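Uncharacterized protein PH0987 (Pyrococcus horikoshii, PDB 2PHC) is of unknown function but belongs to the carboxyltransferase subdomain C and D family, and probably binds ATP and acts as a hydrolase. Local coordinates at residues V90-E95 and F208-E213; G97-F102 and W179-R184; E142-P147 and V161-K166; W170-S175 and L187-P192. All blocks are in the same frame, centred on the assembly; numbering follows the deposited sequence.

Contacts 1 to 3 sit on one continuous run of the mixed sheet in the cyclophilin-like half of the chain: contact 1 joins strands 85-92 and 205-211, contact 2 seats the start of helix 100-107 on strand 180-184, and contact 3 ties a loop to the end of neighbouring strand 160-164. Contact 4 fastens another loop at the end of strand 167-171. Contacts 2 and 4 are buried, and both rely on side-chain polar groups and aromatic faces. Contacts 1 and 3 are partly buried and lean on backbone bonds: two sound ones and a water in contact 1, weak ones in contact 3. Arg180 N bonds to Ile163 O, which couples contact 2 to contact 3.

Contact 1: residues V90-E95 and F208-E213; sequences VAYGGE and FVPIDE
Val90 and Phe208 meet obliquely, the CG2 methyl of Val90 lying 3.3 Å from CD1 of the phenylalanine ring. With CG1 of Val90 anti to the backbone N (chi1 -179°), its two methyls are shared out: CG2 goes to Phe208, while CG1 rests over the centre of the Tyr92 ring. Tyr92 reaches across Phe208 at about a right angle, and its OH comes 3.4 Å from Phe208 CB before bonding to His118 of helix 111-119. Pro210 lies beside the same tyrosine, its CG 3.8 Å from Tyr92 CE1 and its CA at the ring edge.

The backbones pair in parallel, strand 85-92 beside strand 205-211 in the mixed sheet. Val90 N gives a bond of 3.1 Å to Val209 O, and Ile211 N returns one of 3.0 Å to Val90 O. Since these bonds use Val209 O and Ile211 N, the missing N-H of Pro210 costs the pairing nothing; its CA adds a CA-H...O contact to Val90 O. At the next step, in place of a direct bond, a water accepts from Tyr92 N and donates to Ile211 O, bridging the strands. On the other face, small Ala91 leaves room for CG1 of Ile211, 4.0 Å from its CB.

The chemistry is divided: backbone bonds and one water fix the strands, branched and aromatic carbons fill the face packed against helix 111-119, and the tyrosine hydroxyl keeps a polar partner in His118.

Contact 2: residues G97-F102 and W179-R184; sequences GPDIEF and WRIIGR
Gly97 lies against Ile182, their CA atoms 3.8 Å apart, where the loop leading into helix 100-107 is laid on strand 180-184 of the cyclophilin-like domain. A side chain on Gly97 would run into the backbone between Ile182 and Gly183, which explains the glycine. Pro98 follows, its ring CD near CG2 of Ile181.

Asp99 grips Ile181 at both ends of its backbone. Its N donates to Ile181 O at 2.9 Å, nearly along the C=O axis, and its OD2 accepts from Ile181 N through the anti lone pair. CG sits beside Asp99's own N, anti to its carbonyl carbon (chi1 -67°), which brings OD2 to the N-H of Ile181. OD2 also forms a salt bridge with Arg153, which probably offsets the buried charge, and a short aspartate is the right length for the double hold.

Ile100 begins the helix and crosses Ile182 at about a right angle, CG1 to CB 4.0 Å, joining a patch with Val111, Val114 and Ile115 of helix 111-119. Two residues on, Phe102 offers a ring face to the guanidinium of Arg180: the planes are only 6° apart and Arg180 CZ stands 3.9 Å from the ring centroid, a stacked cation-pi pair. Arg180 NE meanwhile bonds to Pro147 O. An alanine in place of Phe102 would probably leave that guanidinium face without its aromatic cover and freer to turn. At the edge of the Arg180 guanidinium, in its plane, a water accepts from Arg180 NH1 and donates to Asp99 OD1, each link 2.7 Å long.

Contact 3: residues E142-P147 and V161-K166; sequences ERIATP and VGIAGK
Thr146 and Gly165 form a single antiparallel bridge, a hydrogen-bonded pair whose CA atoms are 4.8 Å apart, joining the loop after strand 134-138 to the residue that follows strand 160-164. Both bonds are weak: Thr146 N to Gly165 O is long at 3.3 Å, and Gly165 N to Thr146 O is bent to 122°. Gly165 and Lys166 have the backbone angles of a type II' turn, which reverses the chain between strands 160-164 and 167-171; the positive phi of Gly165 (47°) suits a residue without a side chain. Ala145 CA adds a CA-H...O contact to the same Gly165 O.

Among the side chains, Ile163 does most of the filling. Its CD1 sits 3.5 Å from Ile144 O and 3.8 Å from Ile144 CD1, the two isoleucines crossing at about a right angle. CG1, anti to the carbonyl carbon (chi1 -64°), carries CD1 there, while CG2, anti to the backbone N, lies 3.6 Å from Thr146 N. Branching at CB therefore lets one residue touch two places on the loop. Near the surface, extended Lys166 and Glu142 cross obliquely, with Glu142 OE1 4.3 Å from Lys166 NZ, beyond a salt bridge.

Since the bridge bonds are weak and the charges merely near each other, the loop probably owes much of its hold to the isoleucine packing and to Asn107, which bonds Ala145 O.

Contact 4: residues W170-S175 and L187-P192; sequences WYAIES and LRTFNP
Thr189 and Phe190 dock on Trp170 and Ala172, anchoring the loop that follows strand 180-184 to the end of strand 167-171 in the mixed sheet of the cyclophilin-like domain. Thr189 comes first along this loop and meets the indole. Trp170 NE1 donates to Thr189 OG1 at 2.8 Å, with an angle of 148° at the hydrogen and the oxygen tilted 22° out of the ring plane. OG1 stands between the backbone N and the carbonyl carbon (chi1 60°), the rotation that turns the hydroxyl to the indole N-H. The CG2 methyl of Thr189 lies 4.1 Å from Trp170 CE2, so a beta-branched alcohol can bond the N-H with one branch and pack on the ring with the other.

The rest of the indole packs on Ile88, Ala135 and Leu137 of the sheet. A leucine in place of Trp170 would probably leave Thr189 OG1 without its N-H donor and open a gap beside those sheet residues.

Phe190 comes next and lies against Ala172, whose CB sits over one ring face, 3.7 Å from the centroid in a CH-pi contact and displaced toward CD2. A single methyl allows the ring this close. Phe130 meets the same phenylalanine ring. The backbones stay apart, Ala172 and Phe190 CA atoms being 6.0 Å from each other, and two waters bridge them. Ala172 O accepts from both waters, one of which accepts from Thr189 N at 3.1 Å and the other from Phe190 N at 3.0 Å.

Contact 1: residues V90-E95 and F208-E213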
loop_
_atom_site.group_PDB
_atom_site.type_symbol
_atom_site.label_atom_id
_atom_site.label_comp_id
_atom_site.label_asym_id
_atom_site.label_seq_id
_atom_site.Cartn_x
_atom_site.Cartn_y
_atom_site.Cartn_z
ATOM N N VAL A 90 7.625 -7.364 -9.396
ATOM C CA VAL A 90 8.450 -8.177 -8.540
ATOM C C VAL A 90 8.218 -9.568 -9.039
ATOM O O VAL A 90 7.083 -10.032 -9.039
ATOM C CB VAL A 90 7.944 -8.208 -7.024
ATOM C CG1 VAL A 90 8.866 -9.065 -6.119
ATOM C CG2 VAL A 90 7.796 -6.776 -6.400
ATOM N N ALA A 91 9.278 -10.227 -9.506
ATOM C CA ALA A 91 9.295 -11.736 -9.635
ATOM C C ALA A 91 9.565 -12.381 -8.268
ATOM O O ALA A 91 10.655 -12.314 -7.756
ATOM C CB ALA A 91 10.332 -12.157 -10.710
ATOM N N TYR A 92 8.530 -12.943 -7.654
ATOM C CA TYR A 92 8.579 -13.559 -6.301
ATOM C C TYR A 92 9.004 -15.037 -6.377
ATOM O O TYR A 92 8.812 -15.692 -7.429
ATOM C CB TYR A 92 7.210 -13.546 -5.614
ATOM C CG TYR A 92 6.636 -12.230 -5.185
ATOM C CD1 TYR A 92 5.906 -11.443 -6.071
ATOM C CD2 TYR A 92 6.767 -11.787 -3.871
ATOM C CE1 TYR A 92 5.360 -10.200 -5.647
ATOM C CE2 TYR A 92 6.217 -10.549 -3.446
ATOM C CZ TYR A 92 5.521 -9.793 -4.343
ATOM O OH TYR A 92 5.010 -8.601 -3.973
ATOM N N GLY A 93 9.555 -15.520 -5.255
ATOM C CA GLY A 93 10.094 -16.872 -5.089
ATOM C C GLY A 93 11.246 -17.350 -5.972
ATOM O O GLY A 93 11.786 -16.594 -6.786
ATOM N N GLY A 94 11.619 -18.631 -5.795
ATOM C CA GLY A 94 12.672 -19.276 -6.597
ATOM C C GLY A 94 14.017 -18.640 -6.336
ATOM O O GLY A 94 14.426 -18.431 -5.186
ATOM N N GLU A 95 14.701 -18.281 -7.403
ATOM C CA GLU A 95 16.037 -17.791 -7.253
ATOM C C GLU A 95 16.089 -16.334 -6.839
ATOM O O GLU A 95 17.058 -15.858 -6.232
ATOM C CB GLU A 95 16.797 -18.001 -8.544
ATOM C CG GLU A 95 18.286 -18.099 -8.278
ATOM C CD GLU A 95 18.760 -19.413 -7.618
ATOM O OE1 GLU A 95 17.976 -20.159 -6.936
ATOM O OE2 GLU A 95 19.985 -19.661 -7.788
ATOM N N PHE A 208 3.047 -3.501 -5.468
ATOM C CA PHE A 208 3.849 -4.584 -6.039
ATOM C C PHE A 208 2.981 -5.452 -6.902
ATOM O O PHE A 208 1.834 -5.685 -6.578
ATOM C CB PHE A 208 4.595 -5.421 -5.022
ATOM C CG PHE A 208 5.596 -4.634 -4.203
ATOM C CD1 PHE A 208 6.724 -4.114 -4.766
ATOM C CD2 PHE A 208 5.414 -4.477 -2.853
ATOM C CE1 PHE A 208 7.646 -3.421 -3.967
ATOM C CE2 PHE A 208 6.312 -3.785 -2.061
ATOM C CZ PHE A 208 7.417 -3.287 -2.636
ATOM N N VAL A 209 3.559 -5.868 -8.029
ATOM C CA VAL A 209 2.838 -6.584 -9.080
ATOM C C VAL A 209 3.610 -7.861 -9.395
ATOM O O VAL A 209 4.646 -7.775 -10.081
ATOM C CB VAL A 209 2.742 -5.725 -10.419
ATOM C CG1 VAL A 209 1.958 -6.539 -11.538
ATOM C CG2 VAL A 209 2.094 -4.354 -10.184
ATOM N N PRO A 210 3.152 -9.035 -8.884
ATOM C CA PRO A 210 3.840 -10.287 -9.186
ATOM C C PRO A 210 3.941 -10.502 -10.696
ATOM O O PRO A 210 2.971 -10.329 -11.379
ATOM C CB PRO A 210 2.896 -11.315 -8.603
ATOM C CG PRO A 210 2.113 -10.628 -7.590
ATOM C CD PRO A 210 1.929 -9.277 -8.079
ATOM N N ILE A 211 5.137 -10.772 -11.209
ATOM C CA ILE A 211 5.417 -11.147 -12.608
ATOM C C ILE A 211 6.140 -12.517 -12.581
ATOM O O ILE A 211 6.596 -12.952 -11.511
ATOM C CB ILE A 211 6.296 -10.078 -13.396
ATOM C CG1 ILE A 211 7.684 -9.884 -12.762
ATOM C CG2 ILE A 211 5.554 -8.772 -13.590
ATOM C CD1 ILE A 211 8.631 -8.964 -13.529
ATOM N N ASP A 212 6.237 -13.207 -13.729
ATOM C CA ASP A 212 7.108 -14.444 -13.844
ATOM C C ASP A 212 8.549 -14.128 -14.317
ATOM O O ASP A 212 8.828 -13.016 -14.749
ATOM C CB ASP A 212 6.455 -15.547 -14.730
ATOM C CG ASP A 212 5.879 -14.983 -16.033
ATOM O OD1 ASP A 212 6.613 -14.188 -16.696
ATOM O OD2 ASP A 212 4.690 -15.307 -16.365
ATOM N N GLU A 213 9.450 -15.102 -14.246
ATOM C CA GLU A 213 10.859 -14.944 -14.678
ATOM C C GLU A 213 11.073 -14.293 -16.046
ATOM O O GLU A 213 12.155 -13.797 -16.336
ATOM C CB GLU A 213 11.542 -16.332 -14.647
ATOM C CG GLU A 213 13.068 -16.403 -14.801
ATOM C CD GLU A 213 13.653 -17.602 -14.049
ATOM O OE1 GLU A 213 12.895 -18.569 -13.756
ATOM O OE2 GLU A 213 14.871 -17.570 -13.726
HETATM O O HOH W 1 5.945 -13.517 -9.095
#

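Contact 2: residues G97-F102 and W179-R184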
loop_
_atom_site.group_PDB
_atom_site.type_symbol
_atom_site.label_atom_id
_atom_site.label_comp_id
_atom_site.label_asym_id
_atom_site.label_seq_id
_atom_site.Cartn_x
_atom_site.Cartn_y
_atom_site.Cartn_z
ATOM N N GLY A 97 13.831 -14.788 -4.806
ATOM C CA GLY A 97 13.713 -14.689 -3.396
ATOM C C GLY A 97 13.989 -16.022 -2.786
ATOM O O GLY A 97 13.140 -16.894 -2.917
ATOM N N PRO A 98 15.221 -16.263 -2.278
ATOM C CA PRO A 98 15.638 -17.481 -1.531
ATOM C C PRO A 98 14.962 -17.734 -0.197
ATOM O O PRO A 98 14.898 -18.885 0.301
ATOM C CB PRO A 98 17.135 -17.258 -1.313
ATOM C CG PRO A 98 17.419 -15.852 -1.747
ATOM C CD PRO A 98 16.376 -15.458 -2.700
ATOM N N ASP A 99 14.451 -16.688 0.393
ATOM C CA ASP A 99 14.072 -16.730 1.758
ATOM C C ASP A 99 12.555 -16.836 1.900
ATOM O O ASP A 99 12.039 -16.792 2.965
ATOM C CB ASP A 99 14.576 -15.480 2.442
ATOM C CG ASP A 99 16.078 -15.396 2.535
ATOM O OD1 ASP A 99 16.713 -16.360 2.900
ATOM O OD2 ASP A 99 16.621 -14.342 2.289
ATOM N N ILE A 100 11.837 -16.966 0.805
ATOM C CA ILE A 100 10.386 -16.917 0.859
ATOM C C ILE A 100 9.783 -18.115 1.526
ATOM O O ILE A 100 8.760 -18.045 2.117
ATOM C CB ILE A 100 9.740 -16.651 -0.503
ATOM C CG1 ILE A 100 8.308 -16.174 -0.350
ATOM C CG2 ILE A 100 9.791 -17.863 -1.397
ATOM C CD1 ILE A 100 7.713 -15.717 -1.590
ATOM N N GLU A 101 10.456 -19.230 1.435
ATOM C CA GLU A 101 9.945 -20.437 2.047
ATOM C C GLU A 101 10.030 -20.341 3.524
ATOM O O GLU A 101 9.122 -20.798 4.220
ATOM C CB GLU A 101 10.647 -21.724 1.463
ATOM C CG GLU A 101 10.420 -21.942 -0.100
ATOM C CD GLU A 101 11.582 -21.322 -0.990
ATOM O OE1 GLU A 101 12.432 -20.492 -0.516
ATOM O OE2 GLU A 101 11.638 -21.678 -2.192
ATOM N N PHE A 102 11.107 -19.761 4.053
ATOM C CA PHE A 102 11.225 -19.594 5.524
ATOM C C PHE A 102 10.204 -18.558 6.030
ATOM O O PHE A 102 9.692 -18.627 7.198
ATOM C CB PHE A 102 12.656 -19.167 5.861
ATOM C CG PHE A 102 12.849 -18.762 7.300
ATOM C CD1 PHE A 102 13.490 -19.621 8.219
ATOM C CD2 PHE A 102 12.411 -17.497 7.756
ATOM C CE1 PHE A 102 13.642 -19.249 9.518
ATOM C CE2 PHE A 102 12.523 -17.170 9.095
ATOM C CZ PHE A 102 13.164 -18.005 9.971
ATOM N N TRP A 179 18.114 -8.928 5.365
ATOM C CA TRP A 179 16.632 -8.905 5.265
ATOM C C TRP A 179 16.226 -10.210 4.584
ATOM O O TRP A 179 17.014 -10.733 3.819
ATOM C CB TRP A 179 16.105 -7.694 4.400
ATOM C CG TRP A 179 16.063 -6.353 5.179
ATOM C CD1 TRP A 179 17.011 -5.919 6.072
ATOM C CD2 TRP A 179 15.032 -5.314 5.179
ATOM N NE1 TRP A 179 16.657 -4.717 6.643
ATOM C CE2 TRP A 179 15.456 -4.307 6.108
ATOM C CE3 TRP A 179 13.823 -5.132 4.508
ATOM C CZ2 TRP A 179 14.698 -3.145 6.374
ATOM C CZ3 TRP A 179 13.035 -3.936 4.809
ATOM C CH2 TRP A 179 13.507 -2.977 5.722
ATOM N N ARG A 180 15.021 -10.732 4.853
ATOM C CA ARG A 180 14.550 -11.962 4.195
ATOM C C ARG A 180 14.140 -11.614 2.833
ATOM O O ARG A 180 13.143 -10.925 2.678
ATOM C CB ARG A 180 13.380 -12.650 4.951
ATOM C CG ARG A 180 13.783 -13.131 6.326
ATOM C CD ARG A 180 14.845 -14.302 6.421
ATOM N NE ARG A 180 15.156 -14.525 7.862
ATOM C CZ ARG A 180 15.754 -15.629 8.346
ATOM N NH1 ARG A 180 16.110 -16.643 7.525
ATOM N NH2 ARG A 180 15.952 -15.739 9.634
ATOM N N ILE A 181 14.879 -12.093 1.840
ATOM C CA ILE A 181 14.593 -11.766 0.439
ATOM C C ILE A 181 13.575 -12.698 -0.231
ATOM O O ILE A 181 13.834 -13.906 -0.331
ATOM C CB ILE A 181 15.855 -11.708 -0.389
ATOM C CG1 ILE A 181 16.967 -10.876 0.318
ATOM C CG2 ILE A 181 15.530 -11.271 -1.767
ATOM C CD1 ILE A 181 16.592 -9.308 0.653
ATOM N N ILE A 182 12.466 -12.121 -0.733
ATOM C CA ILE A 182 11.250 -12.834 -1.220
ATOM C C ILE A 182 10.995 -12.625 -2.731
ATOM O O ILE A 182 10.133 -13.240 -3.313
ATOM C CB ILE A 182 9.966 -12.483 -0.347
ATOM C CG1 ILE A 182 9.463 -11.015 -0.542
ATOM C CG2 ILE A 182 10.199 -12.766 1.163
ATOM C CD1 ILE A 182 7.985 -10.799 0.008
ATOM N N GLY A 183 11.789 -11.810 -3.399
ATOM C CA GLY A 183 11.412 -11.436 -4.742
ATOM C C GLY A 183 12.436 -10.471 -5.240
ATOM O O GLY A 183 13.237 -9.990 -4.428
ATOM N N ARG A 184 12.432 -10.178 -6.543
ATOM C CA ARG A 184 13.336 -9.192 -7.064
ATOM C C ARG A 184 12.572 -8.390 -8.091
ATOM O O ARG A 184 11.740 -8.940 -8.801
ATOM C CB ARG A 184 14.481 -9.881 -7.770
ATOM C CG ARG A 184 15.568 -9.032 -8.137
ATOM C CD ARG A 184 16.828 -9.920 -8.467
ATOM N NE ARG A 184 17.789 -9.062 -9.166
ATOM C CZ ARG A 184 18.819 -9.477 -9.921
ATOM N NH1 ARG A 184 19.056 -10.787 -10.085
ATOM N NH2 ARG A 184 19.628 -8.569 -10.485
HETATM O O HOH W 2 15.805 -17.703 5.027
#

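Contact 3: residues E142-P147 and V161-K166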
loop_
_atom_site.group_PDB
_atom_site.type_symbol
_atom_site.label_atom_id
_atom_site.label_comp_id
_atom_site.label_asym_id
_atom_site.label_seq_id
_atom_site.Cartn_x
_atom_site.Cartn_y
_atom_site.Cartn_z
ATOM N N GLU A 142 1.061 -7.646 9.012
ATOM C CA GLU A 142 1.841 -8.352 10.040
ATOM C C GLU A 142 1.931 -9.911 9.980
ATOM O O GLU A 142 2.803 -10.515 10.616
ATOM C CB GLU A 142 1.389 -7.888 11.427
ATOM C CG GLU A 142 1.729 -6.435 11.571
ATOM C CD GLU A 142 1.349 -5.789 12.885
ATOM O OE1 GLU A 142 0.967 -6.506 13.874
ATOM O OE2 GLU A 142 1.444 -4.532 12.894
ATOM N N ARG A 143 1.058 -10.542 9.201
ATOM C CA ARG A 143 1.045 -11.973 9.073
ATOM C C ARG A 143 2.264 -12.497 8.364
ATOM O O ARG A 143 2.515 -13.720 8.386
ATOM C CB ARG A 143 -0.218 -12.436 8.343
ATOM C CG ARG A 143 -1.486 -12.339 9.172
ATOM C CD ARG A 143 -2.670 -12.683 8.243
ATOM N NE ARG A 143 -2.985 -11.638 7.270
ATOM C CZ ARG A 143 -3.739 -11.796 6.178
ATOM N NH1 ARG A 143 -4.246 -12.992 5.857
ATOM N NH2 ARG A 143 -3.970 -10.753 5.380
ATOM N N ILE A 144 2.952 -11.606 7.642
ATOM C CA ILE A 144 4.248 -11.953 7.024
ATOM C C ILE A 144 5.512 -11.390 7.706
ATOM O O ILE A 144 6.604 -11.548 7.197
ATOM C CB ILE A 144 4.232 -11.756 5.522
ATOM C CG1 ILE A 144 3.937 -10.309 5.151
ATOM C CG2 ILE A 144 3.211 -12.688 4.892
ATOM C CD1 ILE A 144 4.351 -10.049 3.740
ATOM N N ALA A 145 5.333 -10.822 8.904
ATOM C CA ALA A 145 6.423 -10.313 9.742
ATOM C C ALA A 145 7.516 -11.401 9.957
ATOM O O ALA A 145 7.166 -12.538 10.294
ATOM C CB ALA A 145 5.849 -9.830 11.095
ATOM N N THR A 146 8.803 -11.091 9.762
ATOM C CA THR A 146 9.873 -12.112 9.866
ATOM C C THR A 146 11.166 -11.463 10.207
ATOM O O THR A 146 11.647 -10.571 9.439
ATOM C CB THR A 146 10.097 -12.935 8.536
ATOM O OG1 THR A 146 8.845 -13.409 8.050
ATOM C CG2 THR A 146 11.016 -14.163 8.783
ATOM N N PRO A 147 11.818 -11.940 11.304
ATOM C CA PRO A 147 13.116 -11.345 11.718
ATOM C C PRO A 147 14.183 -11.562 10.671
ATOM O O PRO A 147 13.969 -12.374 9.828
ATOM C CB PRO A 147 13.459 -12.039 13.049
ATOM C CG PRO A 147 12.771 -13.396 12.942
ATOM C CD PRO A 147 11.416 -13.052 12.196
ATOM N N VAL A 161 13.680 -7.509 -2.778
ATOM C CA VAL A 161 12.551 -7.114 -1.981
ATOM C C VAL A 161 12.699 -7.950 -0.707
ATOM O O VAL A 161 12.714 -9.167 -0.747
ATOM C CB VAL A 161 11.224 -7.421 -2.727
ATOM C CG1 VAL A 161 9.981 -7.309 -1.800
ATOM C CG2 VAL A 161 11.068 -6.528 -4.082
ATOM N N GLY A 162 12.869 -7.317 0.437
ATOM C CA GLY A 162 12.898 -8.122 1.606
ATOM C C GLY A 162 11.974 -7.717 2.682
ATOM O O GLY A 162 11.340 -6.702 2.553
ATOM N N ILE A 163 11.960 -8.505 3.769
ATOM C CA ILE A 163 11.178 -8.249 4.994
ATOM C C ILE A 163 12.175 -8.256 6.147
ATOM O O ILE A 163 13.170 -9.044 6.144
ATOM C CB ILE A 163 10.130 -9.380 5.200
ATOM C CG1 ILE A 163 9.078 -9.391 4.059
ATOM C CG2 ILE A 163 9.513 -9.413 6.617
ATOM C CD1 ILE A 163 8.117 -10.562 4.172
ATOM N N ALA A 164 11.903 -7.435 7.149
ATOM C CA ALA A 164 12.697 -7.363 8.294
ATOM C C ALA A 164 11.776 -6.809 9.360
ATOM O O ALA A 164 11.423 -5.643 9.341
ATOM C CB ALA A 164 13.960 -6.476 8.073
ATOM N N GLY A 165 11.433 -7.647 10.325
ATOM C CA GLY A 165 10.205 -7.459 11.153
ATOM C C GLY A 165 8.922 -7.140 10.379
ATOM O O GLY A 165 8.547 -7.786 9.365
ATOM N N LYS A 166 8.300 -6.049 10.839
ATOM C CA LYS A 166 7.121 -5.563 10.197
ATOM C C LYS A 166 7.352 -4.671 8.980
ATOM O O LYS A 166 6.431 -4.081 8.539
ATOM C CB LYS A 166 6.200 -4.881 11.243
ATOM C CG LYS A 166 5.917 -5.843 12.419
ATOM C CD LYS A 166 5.474 -5.053 13.719
ATOM C CE LYS A 166 5.175 -6.033 14.862
ATOM N NZ LYS A 166 4.510 -5.337 16.025
#

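Contact 4: residues W170-S175 and L187-P192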
loop_
_atom_site.group_PDB
_atom_site.type_symbol
_atom_site.label_atom_id
_atom_site.label_comp_id
_atom_site.label_asym_id
_atom_site.label_seq_id
_atom_site.Cartn_x
_atom_site.Cartn_y
_atom_site.Cartn_z
ATOM N N TRP A 170 13.123 -2.515 -0.472
ATOM C CA TRP A 170 14.024 -3.199 -1.385
ATOM C C TRP A 170 15.431 -2.544 -1.437
ATOM O O TRP A 170 15.574 -1.329 -1.219
ATOM C CB TRP A 170 13.429 -3.297 -2.778
ATOM C CG TRP A 170 13.322 -1.977 -3.565
ATOM C CD1 TRP A 170 14.258 -1.420 -4.360
ATOM C CD2 TRP A 170 12.150 -1.112 -3.672
ATOM N NE1 TRP A 170 13.778 -0.278 -4.962
ATOM C CE2 TRP A 170 12.504 -0.039 -4.513
ATOM C CE3 TRP A 170 10.847 -1.151 -3.114
ATOM C CZ2 TRP A 170 11.589 0.994 -4.863
ATOM C CZ3 TRP A 170 9.940 -0.076 -3.438
ATOM C CH2 TRP A 170 10.303 0.933 -4.313
ATOM N N TYR A 171 16.431 -3.403 -1.669
ATOM C CA TYR A 171 17.772 -3.032 -2.098
ATOM C C TYR A 171 17.779 -2.498 -3.514
ATOM O O TYR A 171 17.399 -3.235 -4.449
ATOM C CB TYR A 171 18.645 -4.243 -2.000
ATOM C CG TYR A 171 18.682 -4.775 -0.595
ATOM C CD1 TYR A 171 19.694 -4.429 0.226
ATOM C CD2 TYR A 171 17.708 -5.619 -0.121
ATOM C CE1 TYR A 171 19.768 -4.898 1.508
ATOM C CE2 TYR A 171 17.774 -6.147 1.178
ATOM C CZ TYR A 171 18.783 -5.755 1.982
ATOM O OH TYR A 171 18.872 -6.166 3.268
ATOM N N ALA A 172 18.101 -1.218 -3.672
ATOM C CA ALA A 172 18.031 -0.585 -4.998
ATOM C C ALA A 172 19.236 -0.993 -5.851
ATOM O O ALA A 172 19.120 -1.119 -7.045
ATOM C CB ALA A 172 17.929 0.930 -4.887
ATOM N N ILE A 173 20.379 -1.250 -5.220
ATOM C CA ILE A 173 21.540 -1.811 -5.904
ATOM C C ILE A 173 22.187 -2.908 -5.069
ATOM O O ILE A 173 21.828 -3.118 -3.892
ATOM C CB ILE A 173 22.591 -0.699 -6.284
ATOM C CG1 ILE A 173 23.171 -0.047 -5.026
ATOM C CG2 ILE A 173 21.966 0.358 -7.158
ATOM C CD1 ILE A 173 24.583 0.594 -5.289
ATOM N N GLU A 174 23.156 -3.624 -5.673
ATOM C CA GLU A 174 23.796 -4.767 -4.994
ATOM C C GLU A 174 24.520 -4.217 -3.772
ATOM O O GLU A 174 25.182 -3.180 -3.858
ATOM C CB GLU A 174 24.728 -5.523 -5.926
ATOM C CG GLU A 174 25.395 -6.772 -5.340
ATOM C CD GLU A 174 26.647 -7.182 -6.174
ATOM O OE1 GLU A 174 27.796 -6.755 -5.835
ATOM O OE2 GLU A 174 26.467 -7.906 -7.185
ATOM N N SER A 175 24.332 -4.874 -2.621
ATOM C CA SER A 175 24.812 -4.346 -1.361
ATOM C C SER A 175 24.663 -5.425 -0.254
ATOM O O SER A 175 24.000 -6.444 -0.460
ATOM C CB SER A 175 24.121 -2.994 -1.007
ATOM O OG SER A 175 22.733 -2.915 -1.352
ATOM N N LEU A 187 13.165 -3.532 -12.878
ATOM C CA LEU A 187 13.398 -2.106 -13.078
ATOM C C LEU A 187 14.634 -1.606 -12.340
ATOM O O LEU A 187 14.954 -2.080 -11.228
ATOM C CB LEU A 187 12.209 -1.339 -12.550
ATOM C CG LEU A 187 10.821 -1.738 -13.072
ATOM C CD1 LEU A 187 9.795 -1.138 -12.162
ATOM C CD2 LEU A 187 10.591 -1.225 -14.500
ATOM N N ARG A 188 15.330 -0.633 -12.947
ATOM C CA ARG A 188 16.422 0.042 -12.257
ATOM C C ARG A 188 15.736 1.159 -11.494
ATOM O O ARG A 188 15.510 2.270 -12.037
ATOM C CB ARG A 188 17.418 0.596 -13.218
ATOM C CG ARG A 188 18.691 1.029 -12.563
ATOM C CD ARG A 188 19.722 1.492 -13.606
ATOM N NE ARG A 188 20.812 2.207 -12.945
ATOM C CZ ARG A 188 21.963 2.512 -13.529
ATOM N NH1 ARG A 188 22.168 2.164 -14.791
ATOM N NH2 ARG A 188 22.897 3.167 -12.854
ATOM N N THR A 189 15.433 0.865 -10.220
ATOM C CA THR A 189 14.642 1.786 -9.374
ATOM C C THR A 189 15.362 3.070 -8.932
ATOM O O THR A 189 14.725 4.113 -8.690
ATOM C CB THR A 189 14.000 1.042 -8.158
ATOM O OG1 THR A 189 15.030 0.458 -7.356
ATOM C CG2 THR A 189 12.974 -0.048 -8.636
ATOM N N PHE A 190 16.679 3.007 -8.813
ATOM C CA PHE A 190 17.510 4.176 -8.534
ATOM C C PHE A 190 18.565 4.319 -9.652
ATOM O O PHE A 190 19.316 3.405 -9.993
ATOM C CB PHE A 190 18.215 4.118 -7.111
ATOM C CG PHE A 190 17.269 4.238 -5.868
ATOM C CD1 PHE A 190 17.672 4.983 -4.752
ATOM C CD2 PHE A 190 16.047 3.528 -5.774
ATOM C CE1 PHE A 190 16.859 5.047 -3.566
ATOM C CE2 PHE A 190 15.215 3.573 -4.626
ATOM C CZ PHE A 190 15.673 4.305 -3.508
ATOM N N ASN A 191 18.696 5.488 -10.205
ATOM C CA ASN A 191 19.539 5.590 -11.382
ATOM C C ASN A 191 20.077 6.940 -11.350
ATOM O O ASN A 191 19.344 7.835 -11.685
ATOM C CB ASN A 191 18.735 5.368 -12.672
ATOM C CG ASN A 191 19.624 5.344 -13.912
ATOM O OD1 ASN A 191 20.772 5.800 -13.881
ATOM N ND2 ASN A 191 19.071 4.863 -15.022
ATOM N N PRO A 192 21.346 7.118 -10.879
ATOM C CA PRO A 192 21.858 8.511 -10.827
ATOM C C PRO A 192 21.901 8.975 -12.318
ATOM O O PRO A 192 21.841 8.134 -13.245
ATOM C CB PRO A 192 23.249 8.356 -10.149
ATOM C CG PRO A 192 23.720 6.977 -10.614
ATOM C CD PRO A 192 22.382 6.143 -10.504
HETATM O O HOH W 3 17.035 -1.100 -8.497
HETATM O O HOH W 4 18.904 0.935 -8.687
#